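Local coordinates for protein superoxide dismutase [Fe] (Aquifex pyrophilus, PDB 1COJ) that converts superoxide radicals into hydrogen peroxide and oxygen at an iron centre, one iron per subunit of a homotetramer, at residues P26-A30 / H31-Y35; N74-G77 / V78-E82. One frame throughout, in Å; residues are numbered along the deposited sequence.

Contact 1 of 2, residues P26-A30 / H31-Y35; sequences PHFEA and HYKGY. With FE (Fe (III) ion), chain B.
Phe-28 and Tyr-32, one turn apart on helix 21-47, both swing CG anti to the backbone N (chi1 -166° and 163°), so the two rings run out from the helix together. The tyrosine, whose OH goes on to Glu-82, then presents its CD2-CE2 edge to one face of the phenylalanine: CD2 sits over the ring centre, CE2 comes to 3.6 Å from Phe-28 CZ, and the planes meet at 53° in an edge-to-face pair. Lys-33, extended beyond CG, runs out to Glu-29, where NZ forms a salt bridge of 2.9 Å with OE1, meeting it on the syn side but somewhat above the carboxylate plane; on the way its CE passes 3.8 Å from Phe-28 CE2. The same NZ also pairs with Asp-9, while Glu-29 OE2 takes Lys-12. With an alanine here, Glu-29 OE1 and Asp-9 would probably lose the ammonium they share, and the Phe-28 ring the methylene beside it.

The backbone widens here into a pi-type turn: His-31 N donates to Pro-26 O at 3.1 Å and Tyr-32 N to His-27 O at 3.0 Å, each five residues back. Pro-26 O also accepts from Ala-30 N, so two amides grip it. On another side of the helix His-27 NE2 binds the iron at 2.1 Å, and His-31 stacks on His-167, another ligand, while its NE2 bonds to Tyr-170 of the second subunit. The wide turn, anchored at that doubly held carbonyl, probably helps to set His-27 at the iron and His-31 against the neighbouring subunit.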
# COMPACT_ATOMS: atom_id res chain seq x y z
N PRO A 26 -19.76 -19.04 -1.76
CA PRO A 26 -19.15 -18.13 -0.79
C PRO A 26 -18.69 -16.81 -1.40
O PRO A 26 -18.74 -15.76 -0.75
CB PRO A 26 -17.98 -18.94 -0.24
CG PRO A 26 -17.58 -19.79 -1.40
CD PRO A 26 -18.92 -20.24 -1.94
N HIS A 27 -18.27 -16.85 -2.66
CA HIS A 27 -17.79 -15.65 -3.34
C HIS A 27 -18.89 -14.61 -3.46
O HIS A 27 -18.68 -13.43 -3.16
CB HIS A 27 -17.24 -16.01 -4.73
CG HIS A 27 -16.32 -14.98 -5.30
ND1 HIS A 27 -15.77 -15.04 -6.56
CD2 HIS A 27 -15.83 -13.83 -4.75
CE1 HIS A 27 -14.99 -13.96 -6.74
NE2 HIS A 27 -15.00 -13.20 -5.67
N PHE A 28 -20.08 -15.06 -3.86
CA PHE A 28 -21.22 -14.18 -4.04
C PHE A 28 -21.95 -13.86 -2.73
O PHE A 28 -22.16 -12.69 -2.40
CB PHE A 28 -22.22 -14.79 -5.03
CG PHE A 28 -23.26 -13.83 -5.52
CD1 PHE A 28 -23.05 -13.09 -6.68
CD2 PHE A 28 -24.44 -13.64 -4.81
CE1 PHE A 28 -24.00 -12.18 -7.14
CE2 PHE A 28 -25.40 -12.74 -5.26
CZ PHE A 28 -25.18 -12.00 -6.42
N GLU A 29 -22.31 -14.90 -1.99
CA GLU A 29 -23.05 -14.75 -0.74
C GLU A 29 -22.29 -14.17 0.45
O GLU A 29 -22.88 -13.47 1.26
CB GLU A 29 -23.69 -16.08 -0.35
CG GLU A 29 -24.64 -16.67 -1.39
CD GLU A 29 -25.83 -15.77 -1.68
OE1 GLU A 29 -26.25 -15.00 -0.79
OE2 GLU A 29 -26.37 -15.86 -2.80
N ALA A 30 -21.01 -14.47 0.57
CA ALA A 30 -20.24 -13.96 1.70
C ALA A 30 -19.39 -12.74 1.39
O ALA A 30 -19.54 -11.69 2.01
CB ALA A 30 -19.39 -15.07 2.31
N HIS A 31 -18.49 -12.89 0.42
CA HIS A 31 -17.59 -11.80 0.05
C HIS A 31 -18.27 -10.61 -0.58
O HIS A 31 -18.23 -9.51 -0.03
CB HIS A 31 -16.48 -12.33 -0.85
CG HIS A 31 -15.61 -13.34 -0.18
ND1 HIS A 31 -14.79 -13.02 0.89
CD2 HIS A 31 -15.47 -14.68 -0.37
CE1 HIS A 31 -14.19 -14.11 1.33
NE2 HIS A 31 -14.58 -15.13 0.59
N TYR A 32 -18.90 -10.82 -1.73
CA TYR A 32 -19.59 -9.74 -2.43
C TYR A 32 -20.60 -9.01 -1.53
O TYR A 32 -20.55 -7.78 -1.38
CB TYR A 32 -20.27 -10.29 -3.68
CG TYR A 32 -21.34 -9.39 -4.28
CD1 TYR A 32 -21.05 -8.07 -4.63
CD2 TYR A 32 -22.63 -9.86 -4.46
CE1 TYR A 32 -22.05 -7.24 -5.16
CE2 TYR A 32 -23.63 -9.05 -4.99
CZ TYR A 32 -23.34 -7.74 -5.34
OH TYR A 32 -24.34 -6.95 -5.86
N LYS A 33 -21.50 -9.76 -0.91
CA LYS A 33 -22.50 -9.16 -0.05
C LYS A 33 -21.89 -8.50 1.18
O LYS A 33 -22.46 -7.55 1.73
CB LYS A 33 -23.56 -10.19 0.32
CG LYS A 33 -24.36 -10.65 -0.89
CD LYS A 33 -25.57 -11.49 -0.51
CE LYS A 33 -26.40 -11.80 -1.75
NZ LYS A 33 -27.65 -12.53 -1.39
N GLY A 34 -20.71 -8.96 1.57
CA GLY A 34 -20.02 -8.38 2.72
C GLY A 34 -19.55 -6.97 2.42
O GLY A 34 -19.58 -6.10 3.29
N TYR A 35 -19.12 -6.75 1.17
CA TYR A 35 -18.66 -5.43 0.74
C TYR A 35 -19.84 -4.46 0.70
O TYR A 35 -19.69 -3.28 1.02
CB TYR A 35 -18.00 -5.50 -0.63
CG TYR A 35 -16.76 -6.35 -0.66
CD1 TYR A 35 -15.73 -6.15 0.26
CD2 TYR A 35 -16.61 -7.38 -1.59
CE1 TYR A 35 -14.59 -6.96 0.27
CE2 TYR A 35 -15.48 -8.19 -1.60
CZ TYR A 35 -14.47 -7.98 -0.67
OH TYR A 35 -13.33 -8.76 -0.68
FE FE B . -13.61 -11.66 -5.16
O HOH W 1 -12.21 -10.25 -4.91

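Contact 2 of 2, residues N74-G77 / V78-E82; sequences NYMG and VVLHE. With FE (Fe (III) ion), chain B.
His-81 reaches back one turn to Gly-77, and its side chain can be followed outward from there. CB lies 3.3 Å from Gly-77 O, and CG keeps that distance from the same oxygen. With CG beside the backbone N (chi1 -82°), the ring brings ND1 to 2.6 Å from Gly-77 O, a hydrogen bond with an N-H...O angle of 154°. The carbonyl oxygen lies almost exactly in the imidazole plane, although the donor is tilted from the carbonyl plane. His-81 N also reaches Gly-77 O, but weakly. Farther out, CD2 and CE1 lie 3.3 and 3.0 Å from the iron on either side of NE2, which binds the metal at 2.2 Å. Because ND1 carries the hydrogen that bonds to the carbonyl, NE2 has its lone pair for the metal, and the rotation of the ring is fixed from both ends.

This is the second helix of the alpha-hairpin domain of iron/manganese superoxide dismutases, which contributes His-81 to an iron site completed by His-27, Asp-163, His-167 and a water. The ring also meets Trp-128 edge-to-face.

Elsewhere on the helix the contact is apolar. Val-79 CG2 sits over the face of Tyr-75, 4.0 Å from the ring centroid, a CH-pi contact displaced toward CZ. Met-76, bent at chi2 and chi3, lies alongside Val-79 and brings CE to 4.2 Å from its CB. Phe-136 of the fourth subunit packs against both Tyr-75 and Val-79. The i to i-4 backbone bonds continue through the turn, Val-79 N to Tyr-75 O at 3.0 Å and Leu-80 N to Met-76 O.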
# COMPACT_ATOMS: atom_id res chain seq x y z
N ASN A 74 -14.34 -0.92 -0.09
CA ASN A 74 -15.63 -1.57 -0.17
C ASN A 74 -16.45 -1.24 -1.41
O ASN A 74 -17.04 -2.14 -2.01
CB ASN A 74 -16.42 -1.33 1.12
CG ASN A 74 -15.79 -2.03 2.33
OD1 ASN A 74 -15.13 -1.41 3.15
ND2 ASN A 74 -15.98 -3.33 2.41
N TYR A 75 -16.43 0.02 -1.83
CA TYR A 75 -17.19 0.39 -3.02
C TYR A 75 -16.63 -0.30 -4.25
O TYR A 75 -17.38 -0.79 -5.09
CB TYR A 75 -17.21 1.91 -3.22
CG TYR A 75 -18.14 2.36 -4.32
CD1 TYR A 75 -19.50 2.04 -4.29
CD2 TYR A 75 -17.66 3.09 -5.40
CE1 TYR A 75 -20.36 2.43 -5.32
CE2 TYR A 75 -18.51 3.49 -6.44
CZ TYR A 75 -19.85 3.15 -6.39
OH TYR A 75 -20.69 3.54 -7.42
N MET A 76 -15.30 -0.34 -4.36
CA MET A 76 -14.67 -1.01 -5.49
C MET A 76 -14.94 -2.51 -5.39
O MET A 76 -15.12 -3.18 -6.40
CB MET A 76 -13.17 -0.73 -5.54
CG MET A 76 -12.83 0.65 -6.10
SD MET A 76 -13.28 0.84 -7.83
CE MET A 76 -14.92 1.58 -7.72
N GLY A 77 -14.99 -3.01 -4.16
CA GLY A 77 -15.29 -4.42 -3.94
C GLY A 77 -16.66 -4.72 -4.52
O GLY A 77 -16.83 -5.73 -5.20
N VAL A 78 -17.62 -3.83 -4.29
CA VAL A 78 -18.97 -4.01 -4.84
C VAL A 78 -18.97 -3.95 -6.38
O VAL A 78 -19.33 -4.92 -7.05
CB VAL A 78 -19.95 -2.93 -4.29
CG1 VAL A 78 -21.31 -3.03 -4.98
CG2 VAL A 78 -20.11 -3.06 -2.78
N VAL A 79 -18.53 -2.81 -6.91
CA VAL A 79 -18.51 -2.57 -8.35
C VAL A 79 -17.77 -3.62 -9.16
O VAL A 79 -18.31 -4.15 -10.14
CB VAL A 79 -17.92 -1.17 -8.66
CG1 VAL A 79 -17.73 -0.99 -10.15
CG2 VAL A 79 -18.85 -0.08 -8.12
N LEU A 80 -16.54 -3.93 -8.76
CA LEU A 80 -15.73 -4.92 -9.47
C LEU A 80 -16.38 -6.29 -9.48
O LEU A 80 -16.36 -6.99 -10.50
CB LEU A 80 -14.31 -4.97 -8.89
CG LEU A 80 -13.24 -4.06 -9.51
CD1 LEU A 80 -13.82 -2.83 -10.17
CD2 LEU A 80 -12.22 -3.68 -8.45
N HIS A 81 -16.99 -6.68 -8.36
CA HIS A 81 -17.67 -7.98 -8.30
C HIS A 81 -18.90 -8.01 -9.20
O HIS A 81 -19.15 -9.02 -9.86
CB HIS A 81 -18.03 -8.35 -6.86
CG HIS A 81 -16.88 -8.95 -6.10
ND1 HIS A 81 -16.02 -8.23 -5.31
CD2 HIS A 81 -16.41 -10.22 -6.09
CE1 HIS A 81 -15.07 -9.05 -4.86
NE2 HIS A 81 -15.26 -10.27 -5.30
N GLU A 82 -19.63 -6.90 -9.26
CA GLU A 82 -20.81 -6.85 -10.11
C GLU A 82 -20.43 -6.95 -11.58
O GLU A 82 -21.14 -7.58 -12.37
CB GLU A 82 -21.62 -5.59 -9.83
CG GLU A 82 -22.24 -5.61 -8.45
CD GLU A 82 -23.17 -4.45 -8.18
OE1 GLU A 82 -23.87 -4.50 -7.16
OE2 GLU A 82 -23.20 -3.48 -8.98
FE FE B . -13.61 -11.66 -5.16
O HOH W 1 -12.21 -10.25 -4.91

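Both contacts are short pieces of helix within the alpha-hairpin domain, contact 1 on helix 21-47 and contact 2 on helix 63-86, and each supplies one histidine to the same iron. Contact 2 is buried throughout and near the middle of the chain; contact 1 lies farther out and is partly exposed. That place shows in the chemistry: contact 1 carries an ion pair, an aromatic pair and a widened turn, contact 2 valine and methionine packing and regular i to i-4 hydrogen bonds. Tyr-35 CE2, 3.4 Å from His-81 CE1, joins the two helices beside the metal; farther from it, Tyr-32 OH lies 2.8 Å from Glu-82 OE1, probably a hydrogen bond.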